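Side-chain contacts in UPF0098 protein YbcL (Escherichia coli, PDB 1FUX), which is of unproven function but belongs to the phosphatidylethanolamine-binding protein family, is homologous to a Raf kinase inhibitor protein, and forms a periplasmic homodimer: residues A82-D86 against G87-P91; G140-V143 against G144-N148. All coordinates share one frame; numbering follows the deposited sequence. Where two conformers were deposited one is given.

Contact 1: A82-D86 against G87-P91; sequences AGRRD and GTKLP
T88 closes onto D86 with two bonds to one oxygen. T88 N donates to D86 OD1 at 3.0 Å, which makes an Asx turn, and T88 OG1 adds a second bond to the same D86 OD1 at 2.6 Å. Both donors come from one face of the carboxylate plane. R84 takes the other oxygen. Its NE and NH2 bond D86 OD2 side-on, and that oxygen lies at the edge of the guanidinium, in its plane; R84 NH2 and D86 OD2 form a salt bridge at 3.1 Å. The D86 side chain folds back over its own backbone (chi1 70°), which brings the carboxylate between the two partners. With both oxygens gripped tightly, its rotation is fixed. In the backbone, G87 N donates to R84 O at 3.1 Å and closes a type I turn, R84 to G87. A second type I turn, G87 to L90, follows at once. G87 has a positive phi of 72°, which favours glycine. Water 1 bridges the bend, donating to A82 O and R84 O and accepting from K89 N.

The buried end is A82, packed against the K89 backbone; A82 CA lies 3.5 Å from K89 O in a CA-H...O contact. The solvent side is looser. There the extended K89 chain passes R84 CD, with K89 CE at 3.8 Å. The like charges of K89 and R84 converge on D81, which forms salt bridges with both. The double turn belongs to the loop between strands 77-78 and 95-96. G83 anchors it to S33 and F106, and Q96 of strand 95-96 bonds R84 O.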
ATOM      1  N   ALA A  82      -4.223 -18.781 -11.343  1.00 10.34           N
ATOM      2  CA  ALA A  82      -3.128 -18.196 -12.069  1.00 12.09           C
ATOM      3  C   ALA A  82      -2.218 -17.368 -11.107  1.00 10.58           C
ATOM      4  O   ALA A  82      -1.045 -17.195 -11.406  1.00 14.58           O
ATOM      5  CB  ALA A  82      -3.663 -17.228 -13.127  1.00 11.78           C
ATOM      6  N   GLY A  83      -2.766 -16.911  -9.996  1.00 11.69           N
ATOM      7  CA  GLY A  83      -1.988 -16.094  -9.067  1.00  9.81           C
ATOM      8  C   GLY A  83      -1.217 -16.859  -8.028  1.00 11.56           C
ATOM      9  O   GLY A  83      -0.776 -16.212  -7.025  1.00 10.22           O
ATOM     10  N   ARG A  84      -1.027 -18.188  -8.190  1.00  9.75           N
ATOM     11  CA  ARG A  84      -0.235 -18.855  -7.160  1.00 11.16           C
ATOM     12  C   ARG A  84       1.191 -18.288  -7.206  1.00 11.33           C
ATOM     13  O   ARG A  84       1.750 -17.979  -8.273  1.00 11.41           O
ATOM     14  CB  ARG A  84      -0.309 -20.379  -7.333  1.00 12.27           C
ATOM     15  CG  ARG A  84      -0.008 -21.044  -8.605  1.00 16.10           C
ATOM     16  CD  ARG A  84      -0.266 -22.556  -8.469  1.00 11.92           C
ATOM     17  NE  ARG A  84       0.522 -23.214  -7.452  1.00 12.88           N
ATOM     18  CZ  ARG A  84       0.134 -23.789  -6.328  1.00 14.38           C
ATOM     19  NH1 ARG A  84      -1.173 -23.846  -5.976  1.00 17.38           N
ATOM     20  NH2 ARG A  84       0.995 -24.385  -5.501  1.00 13.19           N
ATOM     21  N   ARG A  85       1.778 -18.080  -6.007  1.00 10.49           N
ATOM     22  CA  ARG A  85       3.075 -17.435  -5.911  1.00 12.12           C
ATOM     23  C   ARG A  85       4.234 -18.233  -6.493  1.00 10.50           C
ATOM     24  O   ARG A  85       5.225 -17.598  -6.853  1.00 12.50           O
ATOM     25  CB  ARG A  85       3.442 -17.099  -4.451  1.00 12.47           C
ATOM     26  CG  ARG A  85       3.652 -18.296  -3.540  1.00 14.63           C
ATOM     27  CD  ARG A  85       3.913 -17.767  -2.111  0.50 15.34           C
ATOM     28  NE  ARG A  85       5.241 -17.147  -2.005  0.50 16.37           N
ATOM     29  CZ  ARG A  85       5.653 -16.496  -0.915  0.50 16.01           C
ATOM     30  NH1 ARG A  85       4.798 -16.389   0.105  0.50 14.29           N
ATOM     31  NH2 ARG A  85       6.871 -15.972  -0.797  0.50 14.99           N
ATOM     32  N   ASP A  86       4.089 -19.539  -6.690  1.00  8.88           N
ATOM     33  CA  ASP A  86       5.171 -20.283  -7.346  1.00 11.35           C
ATOM     34  C   ASP A  86       5.254 -20.038  -8.846  1.00 13.69           C
ATOM     35  O   ASP A  86       6.132 -20.595  -9.527  1.00 14.35           O
ATOM     36  CB  ASP A  86       5.090 -21.758  -6.943  1.00 12.21           C
ATOM     37  CG  ASP A  86       3.897 -22.493  -7.523  1.00 13.46           C
ATOM     38  OD1 ASP A  86       3.244 -22.007  -8.470  1.00 10.95           O
ATOM     39  OD2 ASP A  86       3.602 -23.549  -6.925  1.00 13.58           O
ATOM     40  N   GLY A  87       4.330 -19.300  -9.432  1.00 11.93           N
ATOM     41  CA  GLY A  87       4.259 -18.914 -10.817  1.00 13.85           C
ATOM     42  C   GLY A  87       3.904 -20.025 -11.802  1.00 15.82           C
ATOM     43  O   GLY A  87       3.903 -19.792 -13.041  1.00 13.33           O
ATOM     44  N   THR A  88       3.487 -21.173 -11.301  1.00 14.69           N
ATOM     45  CA  THR A  88       3.285 -22.356 -12.153  1.00 16.04           C
ATOM     46  C   THR A  88       2.078 -22.256 -13.041  1.00 16.88           C
ATOM     47  O   THR A  88       1.946 -23.045 -13.987  1.00 17.45           O
ATOM     48  CB  THR A  88       3.277 -23.680 -11.367  1.00 13.50           C
ATOM     49  OG1 THR A  88       2.335 -23.707 -10.283  1.00 14.07           O
ATOM     50  CG2 THR A  88       4.691 -23.919 -10.794  1.00 15.21           C
ATOM     51  N   LYS A  89       1.157 -21.327 -12.791  1.00 14.66           N
ATOM     52  CA  LYS A  89      -0.017 -21.178 -13.602  1.00 16.77           C
ATOM     53  C   LYS A  89      -0.077 -19.779 -14.222  1.00 16.52           C
ATOM     54  O   LYS A  89      -1.158 -19.422 -14.722  1.00 16.11           O
ATOM     55  CB  LYS A  89      -1.276 -21.424 -12.748  1.00 18.46           C
ATOM     56  CG  LYS A  89      -1.322 -22.853 -12.199  1.00 22.07           C
ATOM     57  CD  LYS A  89      -2.563 -23.226 -11.414  1.00 25.90           C
ATOM     58  CE  LYS A  89      -2.524 -24.587 -10.729  1.00 29.30           C
ATOM     59  NZ  LYS A  89      -3.580 -24.826  -9.683  1.00 28.06           N
ATOM     60  N   LEU A  90       0.987 -19.011 -14.148  1.00 18.04           N
ATOM     61  CA  LEU A  90       0.943 -17.684 -14.781  1.00 23.62           C
ATOM     62  C   LEU A  90       1.191 -17.784 -16.292  1.00 24.07           C
ATOM     63  O   LEU A  90       2.120 -18.482 -16.689  1.00 25.89           O
ATOM     64  CB  LEU A  90       2.063 -16.834 -14.249  1.00 24.11           C
ATOM     65  CG  LEU A  90       2.095 -15.586 -13.427  1.00 26.42           C
ATOM     66  CD1 LEU A  90       3.444 -14.886 -13.644  1.00 25.50           C
ATOM     67  CD2 LEU A  90       0.966 -14.619 -13.665  1.00 23.87           C
ATOM     68  N   PRO A  91       0.449 -17.029 -17.090  1.00 25.26           N
ATOM     69  CA  PRO A  91       0.666 -17.018 -18.535  1.00 25.26           C
ATOM     70  C   PRO A  91       2.065 -16.514 -18.809  1.00 25.23           C
ATOM     71  O   PRO A  91       2.593 -15.629 -18.107  1.00 23.41           O
ATOM     72  CB  PRO A  91      -0.437 -16.124 -19.082  1.00 26.86           C
ATOM     73  CG  PRO A  91      -1.409 -15.906 -17.983  1.00 26.27           C
ATOM     74  CD  PRO A  91      -0.658 -16.140 -16.682  1.00 24.17           C
TER
HETATM   75  O   HOH W   1       1.033 -18.837 -10.880  1.00 11.07           O

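Contact 2: G140-V143 against G144-N148; sequences GALV and GYMLN
G140 O and A141 O accept from G144 N and Y145 N, both at 2.8 Å. V143 O takes L147 N at 2.9 Å, and L142 O takes M146 N at 3.2 Å. These four i to i+4 bonds make the segment a regular alpha-helix. The V143 bond is nearly head-on, with a C=O...N angle of 169°, whereas the other three donors are tilted from their carbonyl planes. G144 sits in the middle of the helix.

Outside the backbone, V143 and L147 stand side by side, one turn apart and pointing the same way. Methyl V143 CG1 meets L147 CD1 at 3.9 Å. V143 CG1 lies opposite its own N (chi1 170°), which turns this branch toward the next turn. L147 CG also lies 3.3 Å from V143 O. Both residues are buried against the large sheet: V143 touches T67 and V69, while L147 reaches A49, T51, V69, W125 and L127. Replacing L147 by an alanine removes the isobutyl end that meets V143 CG1 and the strand residues, and is likely to open a gap between helix and sheet.

L142 meets M146, a selenomethionine, obliquely. The M146 chain bends at its last torsion (chi3 -64°), bringing methyl M146 CE to 4.0 Å from L142 CG and 3.4 Å from L142 O. M146 also touches I132, P133 and V134 of a loop. L142 also packs on W63 of the second subunit, and Y145 on P58 of that subunit. The chemistry is therefore divided: backbone polar groups are paired along the helix, while aliphatic side chains face the sheet, and L142 and the aromatic Y145 meet the second subunit.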
ATOM      1  N   GLY A 140       2.139  -2.486  -4.490  1.00 10.27           N
ATOM      2  CA  GLY A 140       0.868  -2.241  -5.189  1.00 10.80           C
ATOM      3  C   GLY A 140       0.746  -0.798  -5.668  1.00 11.78           C
ATOM      4  O   GLY A 140       0.289  -0.562  -6.810  1.00 11.82           O
ATOM      5  N   ALA A 141       1.141   0.186  -4.846  1.00 11.10           N
ATOM      6  CA  ALA A 141       1.117   1.584  -5.299  1.00 11.84           C
ATOM      7  C   ALA A 141       1.964   1.853  -6.521  1.00 11.50           C
ATOM      8  O   ALA A 141       1.598   2.649  -7.414  1.00 12.31           O
ATOM      9  CB  ALA A 141       1.561   2.501  -4.139  1.00 11.72           C
ATOM     10  N   LEU A 142       3.180   1.272  -6.549  1.00 12.14           N
ATOM     11  CA  LEU A 142       4.085   1.458  -7.665  1.00 15.75           C
ATOM     12  C   LEU A 142       3.472   0.884  -8.927  1.00 18.52           C
ATOM     13  O   LEU A 142       3.466   1.517  -9.990  1.00 17.33           O
ATOM     14  CB  LEU A 142       5.471   0.853  -7.425  1.00 16.67           C
ATOM     15  CG  LEU A 142       6.462   0.947  -8.606  1.00 20.35           C
ATOM     16  CD1 LEU A 142       6.563   2.392  -9.095  1.00 20.33           C
ATOM     17  CD2 LEU A 142       7.838   0.384  -8.244  1.00 17.93           C
ATOM     18  N   VAL A 143       2.865  -0.312  -8.792  1.00 16.57           N
ATOM     19  CA  VAL A 143       2.186  -0.900  -9.946  1.00 16.40           C
ATOM     20  C   VAL A 143       1.036  -0.019 -10.348  1.00 16.76           C
ATOM     21  O   VAL A 143       0.767   0.313 -11.524  1.00 17.30           O
ATOM     22  CB  VAL A 143       1.702  -2.320  -9.531  1.00 16.46           C
ATOM     23  CG1 VAL A 143       0.772  -2.886 -10.609  1.00 17.63           C
ATOM     24  CG2 VAL A 143       2.901  -3.199  -9.275  1.00 15.32           C
ATOM     25  N   GLY A 144       0.257   0.456  -9.370  1.00 14.88           N
ATOM     26  CA  GLY A 144      -0.925   1.293  -9.623  1.00 15.17           C
ATOM     27  C   GLY A 144      -0.569   2.587 -10.338  1.00 18.07           C
ATOM     28  O   GLY A 144      -1.316   3.040 -11.253  1.00 18.62           O
ATOM     29  N   TYR A 145       0.612   3.091  -9.982  1.00 21.40           N
ATOM     30  CA  TYR A 145       1.102   4.306 -10.604  1.00 24.92           C
ATOM     31  C   TYR A 145       1.248   4.031 -12.095  1.00 26.30           C
ATOM     32  O   TYR A 145       0.660   4.758 -12.901  1.00 27.08           O
ATOM     33  CB  TYR A 145       2.466   4.692 -10.003  1.00 28.47           C
ATOM     34  CG  TYR A 145       2.897   6.051 -10.536  1.00 33.06           C
ATOM     35  CD1 TYR A 145       2.441   7.206  -9.923  1.00 36.40           C
ATOM     36  CD2 TYR A 145       3.733   6.169 -11.631  1.00 35.07           C
ATOM     37  CE1 TYR A 145       2.816   8.457 -10.401  1.00 37.57           C
ATOM     38  CE2 TYR A 145       4.119   7.413 -12.110  1.00 36.89           C
ATOM     39  CZ  TYR A 145       3.645   8.546 -11.490  1.00 38.31           C
ATOM     40  OH  TYR A 145       4.033   9.790 -11.953  1.00 41.78           O
HETATM   41  N   MSE A 146       1.970   2.948 -12.420  1.00 26.89           N
HETATM   42  CA  MSE A 146       2.188   2.617 -13.816  1.00 27.70           C
HETATM   43  C   MSE A 146       0.958   2.210 -14.596  1.00 24.21           C
HETATM   44  O   MSE A 146       1.015   2.472 -15.821  1.00 23.50           O
HETATM   45  CB  MSE A 146       3.261   1.531 -13.980  1.00 33.34           C
HETATM   46  CG  MSE A 146       4.612   2.001 -13.477  1.00 40.19           C
HETATM   47 SE   MSE A 146       5.913   0.617 -13.399  1.00 51.12          SE
HETATM   48  CE  MSE A 146       5.172  -0.421 -12.168  1.00 47.59           C
ATOM     49  N   LEU A 147      -0.018   1.541 -14.016  1.00 19.57           N
ATOM     50  CA  LEU A 147      -1.221   1.178 -14.761  1.00 18.83           C
ATOM     51  C   LEU A 147      -2.059   2.408 -15.071  1.00 22.14           C
ATOM     52  O   LEU A 147      -2.603   2.601 -16.178  1.00 19.59           O
ATOM     53  CB  LEU A 147      -2.080   0.189 -13.949  1.00 19.19           C
ATOM     54  CG  LEU A 147      -1.351  -1.142 -13.631  1.00 16.30           C
ATOM     55  CD1 LEU A 147      -2.260  -2.112 -12.885  1.00 16.65           C
ATOM     56  CD2 LEU A 147      -0.888  -1.774 -14.926  1.00 19.27           C
ATOM     57  N   ASN A 148      -2.207   3.299 -14.063  1.00 22.19           N
ATOM     58  CA  ASN A 148      -3.035   4.483 -14.362  1.00 24.84           C
ATOM     59  C   ASN A 148      -2.398   5.321 -15.461  1.00 26.58           C
ATOM     60  O   ASN A 148      -3.167   5.931 -16.204  1.00 27.84           O
ATOM     61  CB  ASN A 148      -3.312   5.355 -13.158  1.00 27.22           C
ATOM     62  CG  ASN A 148      -4.432   4.826 -12.305  1.00 27.88           C
ATOM     63  OD1 ASN A 148      -5.570   4.495 -12.678  1.00 29.83           O
ATOM     64  ND2 ASN A 148      -4.094   4.771 -11.027  1.00 30.10           N
TER

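Contact 1 is a surface feature and contact 2 is largely buried. Their centres lie 20 Å apart, and their nearest atoms are about 12 Å apart, so they do not touch. They share no element: residues 82-91 form a loop of consecutive turns, while residues 140-148 form a short helix lying on the five-stranded sheet. The chemistry follows the place. At the surface, charged and hydroxyl side chains and a water add to the turn hydrogen bonds of the loop. In the helix, the polar bonds are those of the backbone and the side chains contribute apolar contacts. Contact 2 also meets the second subunit, whereas contact 1 stays within its own chain in the assembly.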